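Local coordinates for protein Pcza361.24 (Amycolatopsis orientalis, PDB 3G2M) that is a SAM-dependent N-methyltransferase of glycopeptide antibiotic biosynthesis that probably methylates a nitrogen of the glycopeptide, at residues G152-S157 with A174-H179; G184-S189 with R259-S264. All blocks are in the same frame, centred on the assembly; numbering follows the deposited sequence.

Interaction 1 of 2, residues G152-S157 with A174-H179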
ATOM      1  N   GLY A 152      29.739   0.850  -5.934  1.00 35.61           N
ATOM      2  CA  GLY A 152      29.789  -0.578  -5.626  1.00 35.54           C
ATOM      3  C   GLY A 152      28.732  -0.983  -4.615  1.00 34.86           C
ATOM      4  O   GLY A 152      28.372  -2.155  -4.529  1.00 35.34           O
ATOM      5  N   THR A 153      28.245  -0.005  -3.850  1.00 34.57           N
ATOM      6  CA  THR A 153      27.248  -0.210  -2.795  1.00 33.98           C
ATOM      7  C   THR A 153      26.249   0.946  -2.784  1.00 33.77           C
ATOM      8  O   THR A 153      26.642   2.112  -2.791  1.00 34.00           O
ATOM      9  CB  THR A 153      27.910  -0.296  -1.392  1.00 34.02           C
ATOM     10  OG1 THR A 153      28.992  -1.235  -1.422  1.00 33.46           O
ATOM     11  CG2 THR A 153      26.900  -0.737  -0.329  1.00 34.04           C
ATOM     12  N   VAL A 154      24.960   0.610  -2.783  1.00 33.27           N
ATOM     13  CA  VAL A 154      23.890   1.587  -2.604  1.00 32.37           C
ATOM     14  C   VAL A 154      22.989   1.119  -1.455  1.00 32.29           C
ATOM     15  O   VAL A 154      22.577  -0.034  -1.420  1.00 32.21           O
ATOM     16  CB  VAL A 154      23.055   1.797  -3.906  1.00 32.65           C
ATOM     17  CG1 VAL A 154      21.900   2.780  -3.660  1.00 31.51           C
ATOM     18  CG2 VAL A 154      23.934   2.298  -5.053  1.00 31.27           C
ATOM     19  N   VAL A 155      22.694   2.016  -0.519  1.00 32.16           N
ATOM     20  CA  VAL A 155      21.909   1.661   0.674  1.00 32.21           C
ATOM     21  C   VAL A 155      20.681   2.557   0.867  1.00 31.80           C
ATOM     22  O   VAL A 155      20.693   3.739   0.507  1.00 31.23           O
ATOM     23  CB  VAL A 155      22.774   1.628   1.991  1.00 32.42           C
ATOM     24  CG1 VAL A 155      23.901   0.606   1.886  1.00 33.29           C
ATOM     25  CG2 VAL A 155      23.341   2.987   2.329  1.00 34.21           C
ATOM     26  N   ILE A 156      19.617   1.976   1.423  1.00 30.83           N
ATOM     27  CA  ILE A 156      18.425   2.737   1.784  1.00 29.99           C
ATOM     28  C   ILE A 156      17.812   2.176   3.069  1.00 30.23           C
ATOM     29  O   ILE A 156      17.760   0.961   3.268  1.00 29.81           O
ATOM     30  CB  ILE A 156      17.385   2.803   0.612  1.00 29.81           C
ATOM     31  CG1 ILE A 156      16.305   3.861   0.887  1.00 29.85           C
ATOM     32  CG2 ILE A 156      16.762   1.428   0.311  1.00 29.54           C
ATOM     33  CD1 ILE A 156      15.426   4.159  -0.317  1.00 29.38           C
ATOM     34  N   SER A 157      17.363   3.076   3.935  1.00 29.85           N
ATOM     35  CA  SER A 157      16.799   2.695   5.221  1.00 30.80           C
ATOM     36  C   SER A 157      15.290   2.486   5.133  1.00 30.49           C
ATOM     37  O   SER A 157      14.616   3.107   4.302  1.00 30.43           O
ATOM     38  CB  SER A 157      17.137   3.755   6.271  1.00 30.83           C
ATOM     39  OG  SER A 157      16.803   3.305   7.576  1.00 34.31           O
ATOM     40  N   ALA A 174      14.709   1.255 -10.508  1.00 28.12           N
ATOM     41  CA  ALA A 174      15.363   1.541 -11.795  1.00 28.71           C
ATOM     42  C   ALA A 174      16.545   2.495 -11.646  1.00 29.03           C
ATOM     43  O   ALA A 174      17.607   2.261 -12.225  1.00 29.08           O
ATOM     44  CB  ALA A 174      14.351   2.084 -12.802  1.00 28.62           C
ATOM     45  N   SER A 175      16.364   3.553 -10.859  1.00 29.49           N
ATOM     46  CA  SER A 175      17.440   4.505 -10.580  1.00 29.81           C
ATOM     47  C   SER A 175      18.654   3.806  -9.965  1.00 29.95           C
ATOM     48  O   SER A 175      19.782   3.997 -10.419  1.00 29.57           O
ATOM     49  CB  SER A 175      16.953   5.640  -9.676  1.00 29.46           C
ATOM     50  OG  SER A 175      15.983   6.457 -10.327  1.00 29.70           O
ATOM     51  N   VAL A 176      18.415   2.985  -8.942  1.00 30.38           N
ATOM     52  CA  VAL A 176      19.492   2.224  -8.296  1.00 30.30           C
ATOM     53  C   VAL A 176      20.262   1.347  -9.297  1.00 30.99           C
ATOM     54  O   VAL A 176      21.498   1.393  -9.324  1.00 30.98           O
ATOM     55  CB  VAL A 176      18.986   1.392  -7.088  1.00 30.40           C
ATOM     56  CG1 VAL A 176      20.111   0.513  -6.528  1.00 29.97           C
ATOM     57  CG2 VAL A 176      18.454   2.309  -5.994  1.00 29.52           C
ATOM     58  N   ARG A 177      19.544   0.573 -10.123  1.00 30.73           N
ATOM     59  CA  ARG A 177      20.176  -0.219 -11.193  1.00 31.68           C
ATOM     60  C   ARG A 177      21.174   0.620 -11.997  1.00 31.37           C
ATOM     61  O   ARG A 177      22.315   0.200 -12.229  1.00 31.36           O
ATOM     62  CB  ARG A 177      19.125  -0.813 -12.148  1.00 31.41           C
ATOM     63  CG  ARG A 177      19.734  -1.571 -13.332  1.00 32.66           C
ATOM     64  CD  ARG A 177      18.750  -1.803 -14.468  1.00 32.68           C
ATOM     65  NE  ARG A 177      18.346  -0.555 -15.114  1.00 34.52           N
ATOM     66  CZ  ARG A 177      17.087  -0.154 -15.258  1.00 35.99           C
ATOM     67  NH1 ARG A 177      16.082  -0.912 -14.820  1.00 35.91           N
ATOM     68  NH2 ARG A 177      16.829   1.001 -15.855  1.00 35.35           N
ATOM     69  N   GLU A 178      20.749   1.818 -12.397  1.00 31.59           N
ATOM     70  CA  GLU A 178      21.586   2.676 -13.242  1.00 31.48           C
ATOM     71  C   GLU A 178      22.833   3.205 -12.531  1.00 31.74           C
ATOM     72  O   GLU A 178      23.744   3.710 -13.186  1.00 31.26           O
ATOM     73  CB  GLU A 178      20.770   3.834 -13.822  1.00 31.69           C
ATOM     74  CG  GLU A 178      19.669   3.402 -14.794  1.00 31.18           C
ATOM     75  CD  GLU A 178      20.198   2.635 -15.994  1.00 31.46           C
ATOM     76  OE1 GLU A 178      21.246   3.015 -16.547  1.00 30.52           O
ATOM     77  OE2 GLU A 178      19.557   1.647 -16.386  1.00 30.30           O
ATOM     78  N   HIS A 179      22.879   3.070 -11.205  1.00 31.80           N
ATOM     79  CA  HIS A 179      23.971   3.634 -10.397  1.00 32.31           C
ATOM     80  C   HIS A 179      24.870   2.586  -9.752  1.00 32.75           C
ATOM     81  O   HIS A 179      25.812   2.927  -9.036  1.00 32.95           O
ATOM     82  CB  HIS A 179      23.422   4.597  -9.336  1.00 32.16           C
ATOM     83  CG  HIS A 179      22.953   5.899  -9.900  1.00 31.84           C
ATOM     84  ND1 HIS A 179      21.706   6.058 -10.462  1.00 31.79           N
ATOM     85  CD2 HIS A 179      23.569   7.098 -10.005  1.00 31.90           C
ATOM     86  CE1 HIS A 179      21.571   7.302 -10.882  1.00 32.25           C
ATOM     87  NE2 HIS A 179      22.687   7.955 -10.614  1.00 33.25           N
TER
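V154 of the strand and V176 of the helix carry the contact between G152-S157 and A174-H179, and they do so by purely apolar packing. CG1 of V154 lies 4.1 Å from CG1 of V176 and also borders V176 CG2, while CB of V154 is 4.1 Å from that same V176 CG1. The two side chains run past each other in opposite directions, flank against flank. In both valines CG1 stands anti to the backbone N (chi1 177° in V154, 175° in V176), and these are the branches that meet. The other methyl of V154, CG2, borders the end of the helical segment, 4.4 Å from the carbonyl O of H179.

The polar bonds do not run between the two segments; those of H179 and R177 are made on the helical side. H179 ND1 donates to the carbonyl O of S175 at 2.8 Å in a nearly straight bond (172°); the acceptor lies in the imidazole plane, whereas the nitrogen sits above the carbonyl plane. NE2 is hydrogen-bonded to the backbone N of L147, which leaves ND1 as the donor to S175 and fixes the ring's rotation. On the outer side of the helix R177 grips E178 side-on, with NE and NH2 both directed at OE2; NE to OE2 is 2.8 Å.

S157, at the end of the strand segment, belongs to the S-adenosyl-L-methionine site. Strand 151-156 lies between strands 86-89 and 184-191, parallel to both, in the Rossmann-like sheet of class I methyltransferases. Helix 166-179 covers one face of this sheet in the beta-alpha-beta crossover from strand 151-156 to the adjacent strand 184-191, with V176 also touching L89 and F186.

Interaction 2 of 2, residues G184-S189 with R259-S264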
ATOM      1  N   GLY A 184      27.992  -4.608  -8.164  1.00 37.41           N
ATOM      2  CA  GLY A 184      27.605  -3.755  -7.043  1.00 36.76           C
ATOM      3  C   GLY A 184      26.365  -4.270  -6.328  1.00 36.43           C
ATOM      4  O   GLY A 184      25.541  -4.970  -6.923  1.00 36.09           O
ATOM      5  N   LYS A 185      26.230  -3.935  -5.050  1.00 36.33           N
ATOM      6  CA  LYS A 185      25.058  -4.375  -4.292  1.00 36.13           C
ATOM      7  C   LYS A 185      24.154  -3.260  -3.754  1.00 35.31           C
ATOM      8  O   LYS A 185      24.611  -2.168  -3.386  1.00 35.12           O
ATOM      9  CB  LYS A 185      25.418  -5.400  -3.203  1.00 36.30           C
ATOM     10  CG  LYS A 185      26.465  -4.985  -2.183  1.00 37.47           C
ATOM     11  CD  LYS A 185      27.082  -6.233  -1.504  1.00 37.59           C
ATOM     12  CE  LYS A 185      26.008  -7.224  -1.019  1.00 39.08           C
ATOM     13  NZ  LYS A 185      26.597  -8.520  -0.552  1.00 39.51           N
ATOM     14  N   PHE A 186      22.859  -3.565  -3.752  1.00 34.41           N
ATOM     15  CA  PHE A 186      21.816  -2.698  -3.230  1.00 33.56           C
ATOM     16  C   PHE A 186      21.365  -3.286  -1.900  1.00 33.24           C
ATOM     17  O   PHE A 186      20.858  -4.406  -1.851  1.00 33.29           O
ATOM     18  CB  PHE A 186      20.650  -2.642  -4.231  1.00 33.48           C
ATOM     19  CG  PHE A 186      19.524  -1.717  -3.833  1.00 32.88           C
ATOM     20  CD1 PHE A 186      19.732  -0.647  -2.956  1.00 32.58           C
ATOM     21  CD2 PHE A 186      18.251  -1.894  -4.382  1.00 33.00           C
ATOM     22  CE1 PHE A 186      18.688   0.204  -2.606  1.00 31.42           C
ATOM     23  CE2 PHE A 186      17.200  -1.034  -4.046  1.00 32.78           C
ATOM     24  CZ  PHE A 186      17.414   0.007  -3.159  1.00 32.54           C
ATOM     25  N   LEU A 187      21.579  -2.541  -0.820  1.00 32.84           N
ATOM     26  CA  LEU A 187      21.212  -3.007   0.516  1.00 32.89           C
ATOM     27  C   LEU A 187      20.052  -2.198   1.047  1.00 32.24           C
ATOM     28  O   LEU A 187      20.064  -0.970   0.976  1.00 31.63           O
ATOM     29  CB  LEU A 187      22.388  -2.893   1.496  1.00 32.86           C
ATOM     30  CG  LEU A 187      23.674  -3.725   1.392  1.00 35.04           C
ATOM     31  CD1 LEU A 187      23.424  -5.194   1.610  1.00 36.83           C
ATOM     32  CD2 LEU A 187      24.418  -3.517   0.095  1.00 37.28           C
ATOM     33  N   LEU A 188      19.057  -2.893   1.588  1.00 31.81           N
ATOM     34  CA  LEU A 188      17.893  -2.239   2.171  1.00 31.53           C
ATOM     35  C   LEU A 188      17.618  -2.780   3.572  1.00 31.60           C
ATOM     36  O   LEU A 188      17.754  -3.975   3.815  1.00 31.99           O
ATOM     37  CB  LEU A 188      16.644  -2.462   1.302  1.00 31.36           C
ATOM     38  CG  LEU A 188      16.661  -2.331  -0.223  1.00 31.25           C
ATOM     39  CD1 LEU A 188      17.064  -3.641  -0.888  1.00 29.78           C
ATOM     40  CD2 LEU A 188      15.261  -1.924  -0.708  1.00 31.08           C
ATOM     41  N   SER A 189      17.256  -1.898   4.496  1.00 31.88           N
ATOM     42  CA  SER A 189      16.629  -2.339   5.734  1.00 31.31           C
ATOM     43  C   SER A 189      15.130  -2.129   5.597  1.00 31.62           C
ATOM     44  O   SER A 189      14.693  -1.179   4.941  1.00 31.58           O
ATOM     45  CB  SER A 189      17.176  -1.594   6.945  1.00 31.79           C
ATOM     46  OG  SER A 189      16.788  -0.234   6.937  1.00 31.60           O
ATOM     47  N   ARG A 259       9.491  -9.097  -3.496  1.00 28.74           N
ATOM     48  CA  ARG A 259       8.743  -9.409  -4.737  1.00 28.95           C
ATOM     49  C   ARG A 259       8.879  -8.290  -5.779  1.00 28.66           C
ATOM     50  O   ARG A 259       9.036  -8.551  -6.979  1.00 27.49           O
ATOM     51  CB  ARG A 259       7.261  -9.697  -4.450  1.00 28.87           C
ATOM     52  CG  ARG A 259       7.010 -10.983  -3.649  1.00 29.28           C
ATOM     53  CD  ARG A 259       5.521 -11.329  -3.536  1.00 30.44           C
ATOM     54  NE  ARG A 259       4.769 -10.443  -2.642  1.00 32.64           N
ATOM     55  CZ  ARG A 259       4.587 -10.653  -1.336  1.00 33.09           C
ATOM     56  NH1 ARG A 259       5.104 -11.722  -0.736  1.00 32.94           N
ATOM     57  NH2 ARG A 259       3.873  -9.787  -0.624  1.00 33.40           N
ATOM     58  N   GLU A 260       8.822  -7.044  -5.308  1.00 28.35           N
ATOM     59  CA  GLU A 260       8.963  -5.881  -6.180  1.00 28.43           C
ATOM     60  C   GLU A 260      10.373  -5.757  -6.762  1.00 28.44           C
ATOM     61  O   GLU A 260      10.538  -5.437  -7.945  1.00 28.62           O
ATOM     62  CB  GLU A 260       8.589  -4.597  -5.426  1.00 28.20           C
ATOM     63  CG  GLU A 260       7.110  -4.481  -5.072  1.00 28.75           C
ATOM     64  CD  GLU A 260       6.787  -3.216  -4.292  1.00 28.82           C
ATOM     65  OE1 GLU A 260       7.627  -2.288  -4.282  1.00 28.37           O
ATOM     66  OE2 GLU A 260       5.690  -3.151  -3.695  1.00 29.72           O
ATOM     67  N   LEU A 261      11.384  -5.995  -5.926  1.00 28.53           N
ATOM     68  CA  LEU A 261      12.772  -5.988  -6.381  1.00 28.91           C
ATOM     69  C   LEU A 261      12.994  -7.002  -7.507  1.00 29.40           C
ATOM     70  O   LEU A 261      13.587  -6.672  -8.536  1.00 29.47           O
ATOM     71  CB  LEU A 261      13.723  -6.253  -5.213  1.00 28.73           C
ATOM     72  CG  LEU A 261      13.917  -5.081  -4.248  1.00 29.13           C
ATOM     73  CD1 LEU A 261      14.534  -5.578  -2.946  1.00 27.63           C
ATOM     74  CD2 LEU A 261      14.789  -4.008  -4.897  1.00 28.93           C
ATOM     75  N   VAL A 262      12.505  -8.223  -7.310  1.00 29.83           N
ATOM     76  CA  VAL A 262      12.581  -9.264  -8.342  1.00 30.92           C
ATOM     77  C   VAL A 262      11.871  -8.823  -9.629  1.00 31.62           C
ATOM     78  O   VAL A 262      12.450  -8.889 -10.720  1.00 31.56           O
ATOM     79  CB  VAL A 262      12.040 -10.630  -7.831  1.00 30.59           C
ATOM     80  CG1 VAL A 262      12.044 -11.677  -8.945  1.00 31.21           C
ATOM     81  CG2 VAL A 262      12.876 -11.125  -6.652  1.00 30.81           C
ATOM     82  N   ARG A 263      10.637  -8.348  -9.496  1.00 32.04           N
ATOM     83  CA  ARG A 263       9.890  -7.846 -10.647  1.00 33.53           C
ATOM     84  C   ARG A 263      10.670  -6.776 -11.427  1.00 33.49           C
ATOM     85  O   ARG A 263      10.598  -6.732 -12.652  1.00 33.40           O
ATOM     86  CB  ARG A 263       8.533  -7.306 -10.201  1.00 33.94           C
ATOM     87  CG  ARG A 263       7.605  -6.882 -11.325  1.00 37.27           C
ATOM     88  CD  ARG A 263       6.179  -6.666 -10.810  1.00 43.27           C
ATOM     89  NE  ARG A 263       5.731  -7.785  -9.979  1.00 47.26           N
ATOM     90  CZ  ARG A 263       5.481  -7.710  -8.672  1.00 49.74           C
ATOM     91  NH1 ARG A 263       5.603  -6.555  -8.026  1.00 50.97           N
ATOM     92  NH2 ARG A 263       5.094  -8.797  -8.009  1.00 49.95           N
ATOM     93  N   SER A 264      11.424  -5.941 -10.711  1.00 33.81           N
ATOM     94  CA  SER A 264      12.185  -4.849 -11.326  1.00 34.13           C
ATOM     95  C   SER A 264      13.496  -5.293 -11.973  1.00 34.15           C
ATOM     96  O   SER A 264      14.165  -4.487 -12.627  1.00 34.40           O
ATOM     97  CB  SER A 264      12.468  -3.740 -10.307  1.00 34.18           C
ATOM     98  OG  SER A 264      13.517  -4.112  -9.424  1.00 35.48           O
TER
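L261 of helix 254-263 extends its two methyl branches to two different residues of strand 184-191, F186 and L188, which project from the same face of the strand. CD1 of L261 meets CD1 of L188 tip to tip at 3.8 Å. CD2 turns to the phenylalanine, lying 3.9 Å from CE2 of F186 and slightly farther from CD2 of that ring; it approaches obliquely.

In L261, CG is anti to the carbonyl carbon (chi1 -75°) and the chain is extended at chi2, which carries the forked end off the helix toward the sheet and sets CD1 against L188 and CD2 against F186. F186 has CG anti to its own backbone N (chi1 -177°), which takes the ring out from the strand with its CD2-CE2 side near the helix. CD1 is the L188 branch that reaches L261. Within the strand, L188 CG sits 3.8 Å above one face of the F186 ring, offset toward the rim, and F186 and L188 together form one apolar patch against which L261 rests.

One turn farther along the helical segment, S264 OG donates to the carbonyl O of L261 at 2.7 Å, while S264 N makes its firmer bond to E260 O, at 2.9 Å. E260 is tied by a salt bridge to R169 and by a hydrogen bond to Y173, both on helix 166-179. Helix 254-263 follows strand 244-252 of the small three-stranded sheet and covers the same face of the seven-stranded sheet as helix 166-179.

Between strand and helix, then, the contact is structural packing, wholly apolar and buried: it rests on van der Waals contact of three hydrocarbon side chains, whereas hydrogen bonds run within the sheet, within the helix and to other parts of the chain, not between these two segments.

In the fold
Both interactions are buried core contacts in which a helix packs on the central sheet through side-chain carbon, and their strands are neighbours: 151-156 and 184-191 run parallel, joined by backbone bonds such as V154 O to L187 N. Interaction 1 is local in sequence, its segments 17 residues apart within the crossover, whereas those of interaction 2 are 70 apart. F186 touches V176 as well as L261, so the two helices share one apolar layer on the same face of the sheet. Branched aliphatic side chains suffice in interaction 1; interaction 2 adds an aromatic ring. In interaction 2, R259 packs on R248 of the second subunit, whereas no other chain touches interaction 1.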